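PDB 5GWA: beta-lactamase from Serratia marcescens, which probably hydrolyses the lactam ring of beta-lactam antibiotics to a substituted beta-amino acid, acting as a class A extended-spectrum enzyme that also binds the inhibitor avibactam. Local coordinates for residues 11-14 with 15-18; 170-173 with 174-178; 183-186 with 187-191; 253-256 with 257-261. All blocks are in the same frame, centred on the assembly; numbering follows the deposited sequence. Where two conformers were deposited one is given.

Contact 1. Residues 11-14 with 15-18; sequences IEKY and LKDK
Lys18 folds back over the end of the helix and lays its ammonium group against Tyr14. Lys18 NZ donates to Tyr14 O at 2.9 Å, and it also forms a salt bridge with Asp17 OD1 at 2.7 Å, where the carboxylate oxygen accepts through its syn lone pair, the one on the side of OD2. Lys18 NZ also stands over one face of the Tyr14 ring, 3.8 Å from its centroid, in a cation-pi contact offset toward the rim. Bends at chi2 (-64°) and chi4 (-56°) curl the lysine chain enough for all three partners to be met at once. In the backbone, Leu15 N still reaches Ile11 O at 3.0 Å in the helical manner. Lys16 N bonds to Lys13 O at 3.2 Å as the helix gives way to a type I turn closed by Lys18 N to Leu15 O at 3.1 Å. Apolar packing is lighter: the side chains of Ile11 and Leu15 run side by side, with Ile11 CG2 4.2 Å from Leu15 CD1. On strand 34-37, Ile11 touches Leu35 and Leu15 touches Val37, while Tyr14 and Lys18 rest on Ile263 of helix 257-276.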
ATOM      1  N   ILE A  11       7.208  19.027  27.452  1.00 21.68           N
ATOM      2  CA  ILE A  11       7.156  17.959  26.457  1.00 20.45           C
ATOM      3  C   ILE A  11       7.607  16.634  27.088  1.00 20.34           C
ATOM      4  O   ILE A  11       6.973  15.586  26.932  1.00 19.29           O
ATOM      5  CB  ILE A  11       8.044  18.314  25.239  1.00 19.67           C
ATOM      6  CG1 ILE A  11       7.394  19.423  24.412  1.00 20.58           C
ATOM      7  CG2 ILE A  11       8.311  17.079  24.387  1.00 19.25           C
ATOM      8  CD1 ILE A  11       8.300  20.017  23.350  1.00 21.82           C
ATOM      9  N   GLU A  12       8.653  16.713  27.907  1.00 22.47           N
ATOM     10  CA  GLU A  12       9.161  15.553  28.628  1.00 20.37           C
ATOM     11  C   GLU A  12       8.104  14.982  29.584  1.00 20.07           C
ATOM     12  O   GLU A  12       7.891  13.776  29.621  1.00 20.65           O
ATOM     13  CB  GLU A  12      10.467  15.924  29.357  1.00 22.47           C
ATOM     14  CG  GLU A  12      11.643  16.056  28.390  1.00 26.07           C
ATOM     15  CD  GLU A  12      12.954  16.452  29.047  1.00 32.13           C
ATOM     16  OE1 GLU A  12      12.919  16.892  30.200  1.00 39.35           O
ATOM     17  OE2 GLU A  12      14.012  16.409  28.373  1.00 37.53           O
ATOM     18  N   LYS A  13       7.317  15.860  30.191  1.00 22.60           N
ATOM     19  CA  LYS A  13       6.286  15.411  31.123  1.00 24.60           C
ATOM     20  C   LYS A  13       5.139  14.734  30.389  1.00 23.56           C
ATOM     21  O   LYS A  13       4.637  13.692  30.817  1.00 23.00           O
ATOM     22  CB  LYS A  13       5.774  16.588  31.952  1.00 27.31           C
ATOM     23  CG  LYS A  13       4.727  16.205  32.987  1.00 33.52           C
ATOM     24  CD  LYS A  13       4.435  17.354  33.944  1.00 41.23           C
ATOM     25  CE  LYS A  13       3.279  17.024  34.874  1.00 45.96           C
ATOM     26  NZ  LYS A  13       2.701  18.256  35.478  1.00 49.10           N
ATOM     27  N   TYR A  14       4.759  15.313  29.253  1.00 22.43           N
ATOM     28  CA  TYR A  14       3.776  14.697  28.343  1.00 23.00           C
ATOM     29  C   TYR A  14       4.168  13.277  27.922  1.00 19.09           C
ATOM     30  O   TYR A  14       3.345  12.355  27.839  1.00 22.66           O
ATOM     31  CB  TYR A  14       3.598  15.612  27.117  1.00 20.54           C
ATOM     32  CG  TYR A  14       2.665  15.040  26.054  1.00 22.45           C
ATOM     33  CD1 TYR A  14       1.307  14.919  26.285  1.00 18.86           C
ATOM     34  CD2 TYR A  14       3.166  14.492  24.888  1.00 20.10           C
ATOM     35  CE1 TYR A  14       0.469  14.343  25.356  1.00 19.34           C
ATOM     36  CE2 TYR A  14       2.338  13.957  23.940  1.00 19.89           C
ATOM     37  CZ  TYR A  14       0.992  13.863  24.182  1.00 19.26           C
ATOM     38  OH  TYR A  14       0.161  13.279  23.272  1.00 18.06           O
ATOM     39  N   LEU A  15       5.451  13.088  27.685  1.00 19.45           N
ATOM     40  CA  LEU A  15       5.961  11.848  27.178  1.00 18.56           C
ATOM     41  C   LEU A  15       6.116  10.756  28.244  1.00 17.62           C
ATOM     42  O   LEU A  15       6.227   9.582  27.913  1.00 19.62           O
ATOM     43  CB  LEU A  15       7.317  12.108  26.527  1.00 18.01           C
ATOM     44  CG  LEU A  15       7.295  12.732  25.147  1.00 16.50           C
ATOM     45  CD1 LEU A  15       8.745  12.962  24.705  1.00 17.36           C
ATOM     46  CD2 LEU A  15       6.532  11.868  24.158  1.00 18.57           C
ATOM     47  N   LYS A  16       6.014  11.155  29.519  1.00 22.95           N
ATOM     48  CA  LYS A  16       6.250  10.243  30.634  1.00 26.67           C
ATOM     49  C   LYS A  16       5.432   8.959  30.573  1.00 22.75           C
ATOM     50  O   LYS A  16       5.948   7.890  30.900  1.00 26.77           O
ATOM     51  CB  LYS A  16       5.965  10.951  31.968  1.00 30.96           C
ATOM     52  CG  LYS A  16       7.142  11.741  32.521  1.00 40.65           C
ATOM     53  CD  LYS A  16       6.743  12.565  33.740  1.00 45.18           C
ATOM     54  CE  LYS A  16       5.973  11.737  34.760  1.00 52.83           C
ATOM     55  NZ  LYS A  16       5.943  12.391  36.100  1.00 58.61           N
ATOM     56  N   ASP A  17       4.147   9.063  30.243  1.00 22.58           N
ATOM     57  CA  ASP A  17       3.266   7.892  30.244  1.00 24.60           C
ATOM     58  C   ASP A  17       2.972   7.322  28.874  1.00 21.43           C
ATOM     59  O   ASP A  17       2.085   6.482  28.724  1.00 25.02           O
ATOM     60  CB  ASP A  17       1.949   8.195  30.959  1.00 25.72           C
ATOM     61  CG  ASP A  17       1.106   9.216  30.237  1.00 32.44           C
ATOM     62  OD1 ASP A  17       1.475   9.624  29.117  1.00 25.29           O
ATOM     63  OD2 ASP A  17       0.082   9.642  30.807  1.00 29.90           O
ATOM     64  N   LYS A  18       3.752   7.733  27.873  1.00 21.02           N
ATOM     65  CA  LYS A  18       3.580   7.198  26.536  1.00 18.15           C
ATOM     66  C   LYS A  18       4.584   6.093  26.322  1.00 19.35           C
ATOM     67  O   LYS A  18       5.799   6.286  26.557  1.00 17.80           O
ATOM     68  CB  LYS A  18       3.775   8.307  25.479  1.00 17.06           C
ATOM     69  CG  LYS A  18       2.916   9.543  25.669  1.00 18.06           C
ATOM     70  CD  LYS A  18       1.431   9.229  25.530  1.00 19.25           C
ATOM     71  CE  LYS A  18       0.622  10.500  25.666  1.00 20.54           C
ATOM     72  NZ  LYS A  18       0.892  11.204  26.950  1.00 22.46           N
TER
HETATM   73  O   HOH W   1       2.647  12.159  30.834  1.00 30.97           O

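Contact 2. Residues 170-173 with 174-178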
ATOM      1  N   LEU A 170      18.981  19.779   8.396  1.00 11.44           N
ATOM      2  CA  LEU A 170      18.774  19.644   6.964  1.00 12.32           C
ATOM      3  C   LEU A 170      17.607  20.465   6.472  1.00 13.00           C
ATOM      4  O   LEU A 170      17.654  21.041   5.353  1.00 12.88           O
ATOM      5  CB  LEU A 170      18.633  18.167   6.601  1.00 12.74           C
ATOM      6  CG  LEU A 170      18.456  17.816   5.123  1.00 12.38           C
ATOM      7  CD1 LEU A 170      19.766  18.120   4.397  1.00 12.76           C
ATOM      8  CD2 LEU A 170      18.099  16.343   4.905  1.00 11.25           C
ATOM      9  N   LEU A 171      16.475  20.415   7.181  1.00 11.47           N
ATOM     10  CA  LEU A 171      15.304  21.197   6.785  1.00 11.46           C
ATOM     11  C   LEU A 171      15.591  22.694   6.733  1.00 12.53           C
ATOM     12  O   LEU A 171      15.063  23.395   5.868  1.00 12.58           O
ATOM     13  CB  LEU A 171      14.130  20.939   7.728  1.00 11.66           C
ATOM     14  CG  LEU A 171      13.473  19.575   7.579  1.00 10.43           C
ATOM     15  CD1 LEU A 171      12.674  19.257   8.813  1.00 11.34           C
ATOM     16  CD2 LEU A 171      12.588  19.463   6.348  1.00 12.46           C
ATOM     17  N   LYS A 172      16.430  23.179   7.645  1.00 12.55           N
ATOM     18  CA  LYS A 172      16.793  24.594   7.674  1.00 13.09           C
ATOM     19  C   LYS A 172      17.716  25.004   6.518  1.00 13.16           C
ATOM     20  O   LYS A 172      17.421  26.007   5.846  1.00 16.08           O
ATOM     21  CB  LYS A 172      17.422  24.934   9.025  1.00 13.84           C
ATOM     22  CG  LYS A 172      17.889  26.370   9.154  1.00 14.75           C
ATOM     23  CD  LYS A 172      18.288  26.667  10.580  1.00 16.95           C
ATOM     24  CE  LYS A 172      18.724  28.107  10.765  1.00 20.36           C
ATOM     25  NZ  LYS A 172      18.690  28.510  12.197  1.00 19.60           N
ATOM     26  N   LYS A 173      18.694  24.164   6.193  1.00 14.14           N
ATOM     27  CA  LYS A 173      19.554  24.357   5.005  1.00 15.92           C
ATOM     28  C   LYS A 173      18.667  24.434   3.780  1.00 16.24           C
ATOM     29  O   LYS A 173      18.778  25.320   2.925  1.00 15.96           O
ATOM     30  CB  LYS A 173      20.535  23.205   4.858  1.00 16.93           C
ATOM     31  CG  LYS A 173      21.634  23.191   5.907  1.00 22.13           C
ATOM     32  CD  LYS A 173      22.718  22.190   5.549  1.00 22.16           C
ATOM     33  CE  LYS A 173      23.791  22.130   6.615  1.00 29.50           C
ATOM     34  NZ  LYS A 173      24.824  23.166   6.312  1.00 30.61           N
ATOM     35  N   PHE A 174      17.694  23.529   3.719  1.00 13.42           N
ATOM     36  CA  PHE A 174      16.786  23.529   2.575  1.00 12.75           C
ATOM     37  C   PHE A 174      15.938  24.809   2.519  1.00 17.44           C
ATOM     38  O   PHE A 174      15.804  25.404   1.434  1.00 17.23           O
ATOM     39  CB  PHE A 174      15.860  22.302   2.650  1.00 12.96           C
ATOM     40  CG  PHE A 174      14.627  22.414   1.809  1.00 15.01           C
ATOM     41  CD1 PHE A 174      14.711  22.387   0.439  1.00 15.08           C
ATOM     42  CD2 PHE A 174      13.369  22.448   2.400  1.00 14.70           C
ATOM     43  CE1 PHE A 174      13.582  22.492  -0.333  1.00 13.98           C
ATOM     44  CE2 PHE A 174      12.227  22.551   1.621  1.00 16.31           C
ATOM     45  CZ  PHE A 174      12.339  22.515   0.247  1.00 15.43           C
ATOM     46  N   TYR A 175      15.307  25.192   3.636  1.00 14.62           N
ATOM     47  CA  TYR A 175      14.329  26.280   3.622  1.00 15.72           C
ATOM     48  C   TYR A 175      14.982  27.589   3.258  1.00 17.83           C
ATOM     49  O   TYR A 175      14.350  28.452   2.633  1.00 17.81           O
ATOM     50  CB  TYR A 175      13.570  26.425   4.963  1.00 17.30           C
ATOM     51  CG  TYR A 175      12.276  27.127   4.774  1.00 16.92           C
ATOM     52  CD1 TYR A 175      11.152  26.437   4.372  1.00 17.18           C
ATOM     53  CD2 TYR A 175      12.196  28.518   4.814  1.00 16.34           C
ATOM     54  CE1 TYR A 175       9.955  27.076   4.099  1.00 15.75           C
ATOM     55  CE2 TYR A 175      11.001  29.167   4.521  1.00 16.00           C
ATOM     56  CZ  TYR A 175       9.885  28.445   4.154  1.00 17.78           C
ATOM     57  OH  TYR A 175       8.680  29.041   3.798  1.00 17.61           O
ATOM     58  N   LYS A 176      16.237  27.728   3.636  1.00 17.67           N
ATOM     59  CA  LYS A 176      16.976  28.927   3.321  1.00 23.04           C
ATOM     60  C   LYS A 176      17.511  28.853   1.896  1.00 22.59           C
ATOM     61  O   LYS A 176      18.236  29.749   1.465  1.00 22.68           O
ATOM     62  CB  LYS A 176      18.111  29.142   4.315  1.00 21.32           C
ATOM     63  CG  LYS A 176      17.617  29.343   5.748  1.00 23.24           C
ATOM     64  CD  LYS A 176      18.752  29.495   6.740  1.00 27.04           C
ATOM     65  CE  LYS A 176      19.489  30.814   6.541  1.00 31.66           C
ATOM     66  NZ  LYS A 176      20.331  31.133   7.733  1.00 34.21           N
ATOM     67  N   ASN A 177      17.013  27.879   1.130  1.00 18.35           N
ATOM     68  CA  ASN A 177      17.500  27.595  -0.225  1.00 20.73           C
ATOM     69  C   ASN A 177      19.006  27.638  -0.356  1.00 22.05           C
ATOM     70  O   ASN A 177      19.550  28.265  -1.288  1.00 23.41           O
ATOM     71  CB  ASN A 177      16.804  28.463  -1.280  1.00 25.04           C
ATOM     72  CG  ASN A 177      17.042  27.963  -2.688  1.00 27.90           C
ATOM     73  OD1 ASN A 177      16.990  28.734  -3.639  1.00 33.69           O
ATOM     74  ND2 ASN A 177      17.351  26.683  -2.822  1.00 29.49           N
ATOM     75  N   GLU A 178      19.671  26.851   0.492  1.00 22.86           N
ATOM     76  CA  GLU A 178      21.106  26.624   0.431  1.00 22.02           C
ATOM     77  C   GLU A 178      21.490  25.358  -0.325  1.00 28.40           C
ATOM     78  O   GLU A 178      22.673  24.999  -0.360  1.00 28.40           O
ATOM     79  CB  GLU A 178      21.700  26.529   1.840  1.00 26.02           C
ATOM     80  CG  GLU A 178      21.587  27.809   2.650  1.00 24.89           C
ATOM     81  CD  GLU A 178      22.127  27.706   4.075  1.00 28.53           C
ATOM     82  OE1 GLU A 178      22.607  26.627   4.487  1.00 29.04           O
ATOM     83  OE2 GLU A 178      22.079  28.735   4.789  1.00 31.54           O
TER
HETATM   84  O   HOH W   2      24.273  24.648   4.074  1.00 46.32           O
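A Schellman motif finishes helix 164-175, with Lys173 O taking the hydrogen bond from Glu178 N at 3.0 Å while Asn177 N reaches back to Phe174 O at 2.8 Å. Asn177 makes the reversal possible with its positive phi of 43°, and its ND2 bonds onward to Leu180 O. Just before it, Lys176 N keeps an ordinary helical bond to Lys172 O. The side chains of Lys173 and Glu178 cross, Lys173 CG meeting Glu178 OE1 at 3.8 Å. Their charged ends, Lys173 NZ and Glu178 OE1, stand 4.5 Å apart, too far for a salt bridge, and a water joins them, accepting from Lys173 NZ at 2.7 Å and donating to Glu178 OE1 at 2.6 Å. A bend at chi4 (-88°) of the otherwise extended Lys173 chain brings NZ to that water. Nearby, Lys172 and Lys176 run alongside each other, touching through Lys172 CG and Lys176 CD at 4.0 Å. Their like charges stay 5.4 Å apart, NZ to NZ, and Lys172 NZ is occupied by Gly28 O. On the buried side, Phe174 meets the Phe51 ring edge-to-face and, with Leu171 and Tyr175, packs on Ile235 of strand 227-237. Paired 6-to-1 and 5-to-2 backbone bonds around a residue of positive phi are the signature of a Schellman helix terminus.

Contact 3. Residues 183-186 with 187-191; sequences NSYD and FLLNT
This is an i to i+4 contact inside helix 182-193, where Tyr185 and Leu189 lie side by side on one flank and point the same way. Leu189 CD2 comes within 3.7 Å of Tyr185 OH and 4.0 Å of Tyr185 CZ, approaching the ring obliquely. Both side chains leave with CG opposite the backbone N (chi1 166° for Tyr185, -176° for Leu189), which sends the methyl and the phenol end out together. The phenol oxygen is also engaged beyond this helix, in a weak hydrogen bond with Tyr175 O. Beneath them the backbone is regular: Leu189 N bonds to Tyr185 O at 2.8 Å, and the neighbouring pairs from Asn183 to Asn190 repeat the pattern. On another flank Phe187 O is gripped twice, by Thr191 N at 2.9 Å and by the Thr191 hydroxyl, OG1, at 2.7 Å, arriving from opposite faces of the carbonyl plane. Thr191 OG1 also sits 3.8 Å above the centre of the Phe187 ring. The helix is wedged among three others: Phe187 and Thr191 face helix 100-109; Leu188 fits against Ala54, Leu55 and Leu58 of helix 49-63, where Ser184 OG also hydrogen-bonds to Asp62 OD1; and Leu188 and Leu189 meet Phe174 and Tyr175 of helix 164-175.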
ATOM      1  N   ASN A 183      14.128  27.371  -8.716  1.00 24.43           N
ATOM      2  CA  ASN A 183      12.977  26.678  -9.285  1.00 26.50           C
ATOM      3  C   ASN A 183      12.759  25.334  -8.611  1.00 18.71           C
ATOM      4  O   ASN A 183      11.622  24.978  -8.318  1.00 19.43           O
ATOM      5  CB  ASN A 183      13.106  26.464 -10.791  1.00 33.82           C
ATOM      6  CG  ASN A 183      14.524  26.606 -11.280  1.00 40.80           C
ATOM      7  OD1 ASN A 183      15.053  27.717 -11.361  1.00 54.24           O
ATOM      8  ND2 ASN A 183      15.149  25.485 -11.619  1.00 53.79           N
ATOM      9  N   SER A 184      13.850  24.627  -8.362  1.00 18.60           N
ATOM     10  CA  SER A 184      13.724  23.310  -7.720  1.00 20.00           C
ATOM     11  C   SER A 184      13.306  23.462  -6.261  1.00 18.40           C
ATOM     12  O   SER A 184      12.454  22.716  -5.788  1.00 16.88           O
ATOM     13  CB  SER A 184      15.000  22.529  -7.814  1.00 17.24           C
ATOM     14  OG  SER A 184      15.131  22.025  -9.152  1.00 21.68           O
ATOM     15  N   TYR A 185      13.885  24.442  -5.579  1.00 18.97           N
ATOM     16  CA  TYR A 185      13.436  24.788  -4.232  1.00 18.36           C
ATOM     17  C   TYR A 185      11.969  25.106  -4.201  1.00 17.74           C
ATOM     18  O   TYR A 185      11.234  24.577  -3.358  1.00 15.98           O
ATOM     19  CB  TYR A 185      14.256  25.985  -3.728  1.00 18.76           C
ATOM     20  CG  TYR A 185      13.686  26.661  -2.503  1.00 16.97           C
ATOM     21  CD1 TYR A 185      13.872  26.110  -1.256  1.00 17.27           C
ATOM     22  CD2 TYR A 185      12.968  27.840  -2.592  1.00 17.38           C
ATOM     23  CE1 TYR A 185      13.402  26.729  -0.129  1.00 17.99           C
ATOM     24  CE2 TYR A 185      12.439  28.443  -1.471  1.00 17.39           C
ATOM     25  CZ  TYR A 185      12.688  27.902  -0.237  1.00 17.28           C
ATOM     26  OH  TYR A 185      12.179  28.515   0.874  1.00 18.02           O
ATOM     27  N   ASP A 186      11.505  26.019  -5.070  1.00 16.08           N
ATOM     28  CA  ASP A 186      10.104  26.381  -5.110  0.50 16.81           C
ATOM     29  C   ASP A 186       9.266  25.132  -5.316  1.00 14.87           C
ATOM     30  O   ASP A 186       8.209  24.977  -4.734  1.00 17.20           O
ATOM     31  CB  ASP A 186       9.829  27.388  -6.248  0.50 19.44           C
ATOM     32  CG  ASP A 186      10.124  28.820  -5.845  0.50 22.04           C
ATOM     33  OD1 ASP A 186       9.756  29.167  -4.703  0.50 21.07           O
ATOM     34  OD2 ASP A 186      10.706  29.583  -6.670  0.50 18.92           O
ATOM     35  N   PHE A 187       9.681  24.317  -6.285  1.00 17.81           N
ATOM     36  CA  PHE A 187       8.979  23.076  -6.616  1.00 17.02           C
ATOM     37  C   PHE A 187       8.878  22.092  -5.454  1.00 13.53           C
ATOM     38  O   PHE A 187       7.751  21.645  -5.107  1.00 13.80           O
ATOM     39  CB  PHE A 187       9.631  22.376  -7.806  1.00 17.92           C
ATOM     40  CG  PHE A 187       8.986  21.067  -8.145  1.00 16.93           C
ATOM     41  CD1 PHE A 187       7.756  21.014  -8.750  1.00 21.24           C
ATOM     42  CD2 PHE A 187       9.628  19.898  -7.842  1.00 18.54           C
ATOM     43  CE1 PHE A 187       7.153  19.795  -9.053  1.00 24.46           C
ATOM     44  CE2 PHE A 187       9.053  18.670  -8.191  1.00 18.82           C
ATOM     45  CZ  PHE A 187       7.795  18.623  -8.730  1.00 18.70           C
ATOM     46  N   LEU A 188       9.992  21.855  -4.793  1.00 13.19           N
ATOM     47  CA  LEU A 188       9.959  20.919  -3.654  1.00 12.50           C
ATOM     48  C   LEU A 188       9.185  21.490  -2.496  1.00 11.76           C
ATOM     49  O   LEU A 188       8.344  20.779  -1.863  1.00 11.14           O
ATOM     50  CB  LEU A 188      11.350  20.524  -3.228  1.00 11.70           C
ATOM     51  CG  LEU A 188      11.394  19.500  -2.089  1.00 12.23           C
ATOM     52  CD1 LEU A 188      10.546  18.250  -2.371  1.00 12.23           C
ATOM     53  CD2 LEU A 188      12.818  19.160  -1.746  1.00 13.35           C
ATOM     54  N   LEU A 189       9.379  22.785  -2.221  1.00 11.55           N
ATOM     55  CA  LEU A 189       8.581  23.391  -1.136  1.00 11.23           C
ATOM     56  C   LEU A 189       7.092  23.318  -1.401  1.00 11.31           C
ATOM     57  O   LEU A 189       6.306  22.954  -0.519  1.00 12.69           O
ATOM     58  CB  LEU A 189       9.019  24.844  -0.875  1.00 12.75           C
ATOM     59  CG  LEU A 189       8.321  25.533   0.309  1.00 13.14           C
ATOM     60  CD1 LEU A 189       8.489  24.805   1.615  1.00 14.22           C
ATOM     61  CD2 LEU A 189       8.855  26.949   0.489  1.00 14.25           C
ATOM     62  N   ASN A 190       6.639  23.673  -2.623  1.00  9.63           N
ATOM     63  CA  ASN A 190       5.232  23.600  -2.930  1.00 12.44           C
ATOM     64  C   ASN A 190       4.753  22.154  -2.745  1.00  9.87           C
ATOM     65  O   ASN A 190       3.667  21.922  -2.219  1.00 11.18           O
ATOM     66  CB  ASN A 190       4.942  24.069  -4.359  1.00 12.64           C
ATOM     67  CG  ASN A 190       4.926  25.585  -4.490  1.00 14.89           C
ATOM     68  OD1 ASN A 190       4.561  26.295  -3.577  1.00 16.13           O
ATOM     69  ND2 ASN A 190       5.219  26.060  -5.676  1.00 15.42           N
ATOM     70  N   THR A 191       5.597  21.216  -3.154  1.00 13.00           N
ATOM     71  CA  THR A 191       5.210  19.801  -3.133  1.00 13.74           C
ATOM     72  C   THR A 191       5.017  19.329  -1.651  1.00 11.72           C
ATOM     73  O   THR A 191       4.007  18.668  -1.296  1.00 13.48           O
ATOM     74  CB  THR A 191       6.260  18.993  -3.872  1.00 15.85           C
ATOM     75  OG1 THR A 191       6.286  19.417  -5.262  1.00 16.70           O
ATOM     76  CG2 THR A 191       5.956  17.550  -3.806  1.00 16.02           C
TER

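Contact 4. Residues 253-256 with 257-261; sequences SSEK and SDVNE. With NA (sodium ion), chain B; NA (sodium ion), chain M.
Glu255 O has two partners: it binds a sodium ion at 2.8 Å and accepts from Asn260 ND2 at 3.0 Å. The amide comes from above the carbonyl plane rather than along a lone pair, and its bond is bent (133° at the hydrogen). A water, Gly225 O and Thr227 OG1 complete the sodium's partners. The other end of the Asn260 amide is held as well: Ser253 OG donates to Asn260 OD1 at 2.6 Å, which fixes the rotation of the group. Ser253 OG in turn accepts from Glu255 N at 3.0 Å, forming an ST turn. Lys256 occupies the N-cap position, and its carbonyl takes the first helical bond, from Asn260 N at 3.0 Å. Val259 CG1 packs on Glu255 CB at 3.7 Å, while Glu255 OE2 accepts a hydrogen bond from Lys19 N. Next to Asn260, Glu261 OE2 binds a second sodium ion at 2.7 Å. The same carboxylate accepts from Arg201 NE, of a residue lining the avibactam pocket, and pairs with Lys76 of the second subunit. An ST turn thus leads from strand 243-253 into helix 257-276, the C-terminal helix that packs on the beta-sheet in class A beta-lactamases.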
ATOM      1  N   SER A 253       6.770   1.889  19.403  1.00 14.27           N
ATOM      2  CA  SER A 253       5.655   2.229  20.228  1.00 13.89           C
ATOM      3  C   SER A 253       4.697   1.066  20.448  1.00 11.77           C
ATOM      4  O   SER A 253       4.330   0.355  19.524  1.00 13.72           O
ATOM      5  CB  SER A 253       4.887   3.378  19.586  1.00 14.13           C
ATOM      6  OG  SER A 253       3.759   3.739  20.359  1.00 14.16           O
ATOM      7  N   SER A 254       4.349   0.905  21.714  1.00 14.84           N
ATOM      8  CA  SER A 254       3.269   0.016  22.117  1.00 16.36           C
ATOM      9  C   SER A 254       1.909   0.660  22.046  1.00 17.31           C
ATOM     10  O   SER A 254       0.901  -0.005  22.325  1.00 21.18           O
ATOM     11  CB  SER A 254       3.558  -0.497  23.541  1.00 17.40           C
ATOM     12  OG  SER A 254       4.621  -1.428  23.478  1.00 24.22           O
ATOM     13  N   GLU A 255       1.842   1.942  21.718  1.00 17.20           N
ATOM     14  CA  GLU A 255       0.567   2.667  21.674  1.00 17.16           C
ATOM     15  C   GLU A 255      -0.132   2.475  20.332  1.00 16.21           C
ATOM     16  O   GLU A 255       0.476   2.134  19.333  1.00 15.19           O
ATOM     17  CB  GLU A 255       0.755   4.146  21.892  1.00 14.53           C
ATOM     18  CG  GLU A 255       1.524   4.532  23.135  1.00 16.86           C
ATOM     19  CD  GLU A 255       0.730   4.492  24.431  1.00 20.36           C
ATOM     20  OE1 GLU A 255      -0.497   4.271  24.399  1.00 19.83           O
ATOM     21  OE2 GLU A 255       1.344   4.679  25.511  1.00 20.51           O
ATOM     22  N   LYS A 256      -1.444   2.620  20.339  1.00 18.30           N
ATOM     23  CA  LYS A 256      -2.188   2.506  19.108  1.00 19.96           C
ATOM     24  C   LYS A 256      -1.930   3.719  18.213  1.00 17.68           C
ATOM     25  O   LYS A 256      -1.520   4.779  18.682  1.00 16.13           O
ATOM     26  CB  LYS A 256      -3.664   2.310  19.429  1.00 21.82           C
ATOM     27  CG  LYS A 256      -3.856   1.021  20.215  1.00 24.66           C
ATOM     28  CD  LYS A 256      -5.033   0.207  19.714  1.00 33.78           C
ATOM     29  CE  LYS A 256      -6.346   0.946  19.877  1.00 43.36           C
ATOM     30  NZ  LYS A 256      -7.404   0.380  18.989  1.00 48.86           N
ATOM     31  N   SER A 257      -2.337   3.587  16.952  1.00 18.17           N
ATOM     32  CA  SER A 257      -2.025   4.589  15.941  1.00 18.01           C
ATOM     33  C   SER A 257      -2.631   5.950  16.241  1.00 17.50           C
ATOM     34  O   SER A 257      -1.998   6.985  16.075  1.00 15.48           O
ATOM     35  CB  SER A 257      -2.460   4.090  14.577  1.00 23.01           C
ATOM     36  OG  SER A 257      -3.869   3.944  14.518  1.00 25.65           O
ATOM     37  N   ASP A 258      -3.824   5.996  16.814  1.00 14.02           N
ATOM     38  CA  ASP A 258      -4.376   7.276  17.160  1.00 16.85           C
ATOM     39  C   ASP A 258      -3.544   8.028  18.193  1.00 13.82           C
ATOM     40  O   ASP A 258      -3.388   9.254  18.128  1.00 15.24           O
ATOM     41  CB  ASP A 258      -5.817   7.107  17.674  1.00 19.93           C
ATOM     42  CG  ASP A 258      -5.898   6.283  18.960  1.00 27.35           C
ATOM     43  OD1 ASP A 258      -5.320   5.160  19.036  1.00 29.26           O
ATOM     44  OD2 ASP A 258      -6.589   6.729  19.894  1.00 40.57           O
ATOM     45  N   VAL A 259      -3.001   7.288  19.155  1.00 15.26           N
ATOM     46  CA  VAL A 259      -2.135   7.882  20.176  1.00 14.17           C
ATOM     47  C   VAL A 259      -0.797   8.320  19.586  1.00 13.13           C
ATOM     48  O   VAL A 259      -0.351   9.410  19.873  1.00 13.35           O
ATOM     49  CB  VAL A 259      -1.874   6.877  21.312  1.00 17.05           C
ATOM     50  CG1 VAL A 259      -0.849   7.401  22.304  1.00 17.28           C
ATOM     51  CG2 VAL A 259      -3.182   6.586  22.037  1.00 19.90           C
ATOM     52  N   ASN A 260      -0.247   7.517  18.696  1.00 13.20           N
ATOM     53  CA  ASN A 260       1.030   7.841  18.078  1.00 12.97           C
ATOM     54  C   ASN A 260       0.929   9.145  17.291  1.00 14.59           C
ATOM     55  O   ASN A 260       1.816   9.998  17.376  1.00 12.31           O
ATOM     56  CB  ASN A 260       1.492   6.672  17.221  1.00 11.95           C
ATOM     57  CG  ASN A 260       1.858   5.439  18.060  1.00 12.62           C
ATOM     58  OD1 ASN A 260       2.326   5.593  19.185  1.00 14.40           O
ATOM     59  ND2 ASN A 260       1.584   4.263  17.552  1.00 14.36           N
ATOM     60  N   GLU A 261      -0.161   9.319  16.542  1.00 13.58           N
ATOM     61  CA  GLU A 261      -0.362  10.550  15.812  1.00 13.05           C
ATOM     62  C   GLU A 261      -0.591  11.727  16.743  1.00 13.57           C
ATOM     63  O   GLU A 261      -0.067  12.804  16.540  1.00 11.10           O
ATOM     64  CB  GLU A 261      -1.505  10.429  14.799  1.00 13.51           C
ATOM     65  CG  GLU A 261      -1.265   9.368  13.753  1.00 13.37           C
ATOM     66  CD  GLU A 261      -2.132   9.561  12.519  1.00 18.70           C
ATOM     67  OE1 GLU A 261      -3.347   9.511  12.622  1.00 19.47           O
ATOM     68  OE2 GLU A 261      -1.602   9.779  11.419  1.00 18.62           O
TER
HETATM   69 NA    NA B 322       1.584  -0.227  18.306  1.00 26.63          NA
HETATM   70 NA    NA M 312      -2.918  11.809  10.169  1.00 25.78          NA
HETATM   71  O   HOH W   3      -0.764  -1.275  17.813  1.00 41.17           O

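How the contacts relate
Contacts 1 and 4 are neighbours at one end of the molecule, the Glu255 carboxylate packing against Lys18 where the end of the first helix meets the start of the last. Contacts 2 and 3 lie about 30 Å or more from both, centre to centre, and join consecutive helices through Phe174, Tyr175, Tyr185 and Leu189. All four are partly buried. Contact 3, in mid-helix, relies on regular backbone bonds and apolar side chains; the other three sit at helix ends, where charges, water and carbonyls take over. Contact 1 leaves its helix through a type I turn with a lysine folded back onto it, contact 2 through a Schellman motif, whereas only contact 4 coordinates metal.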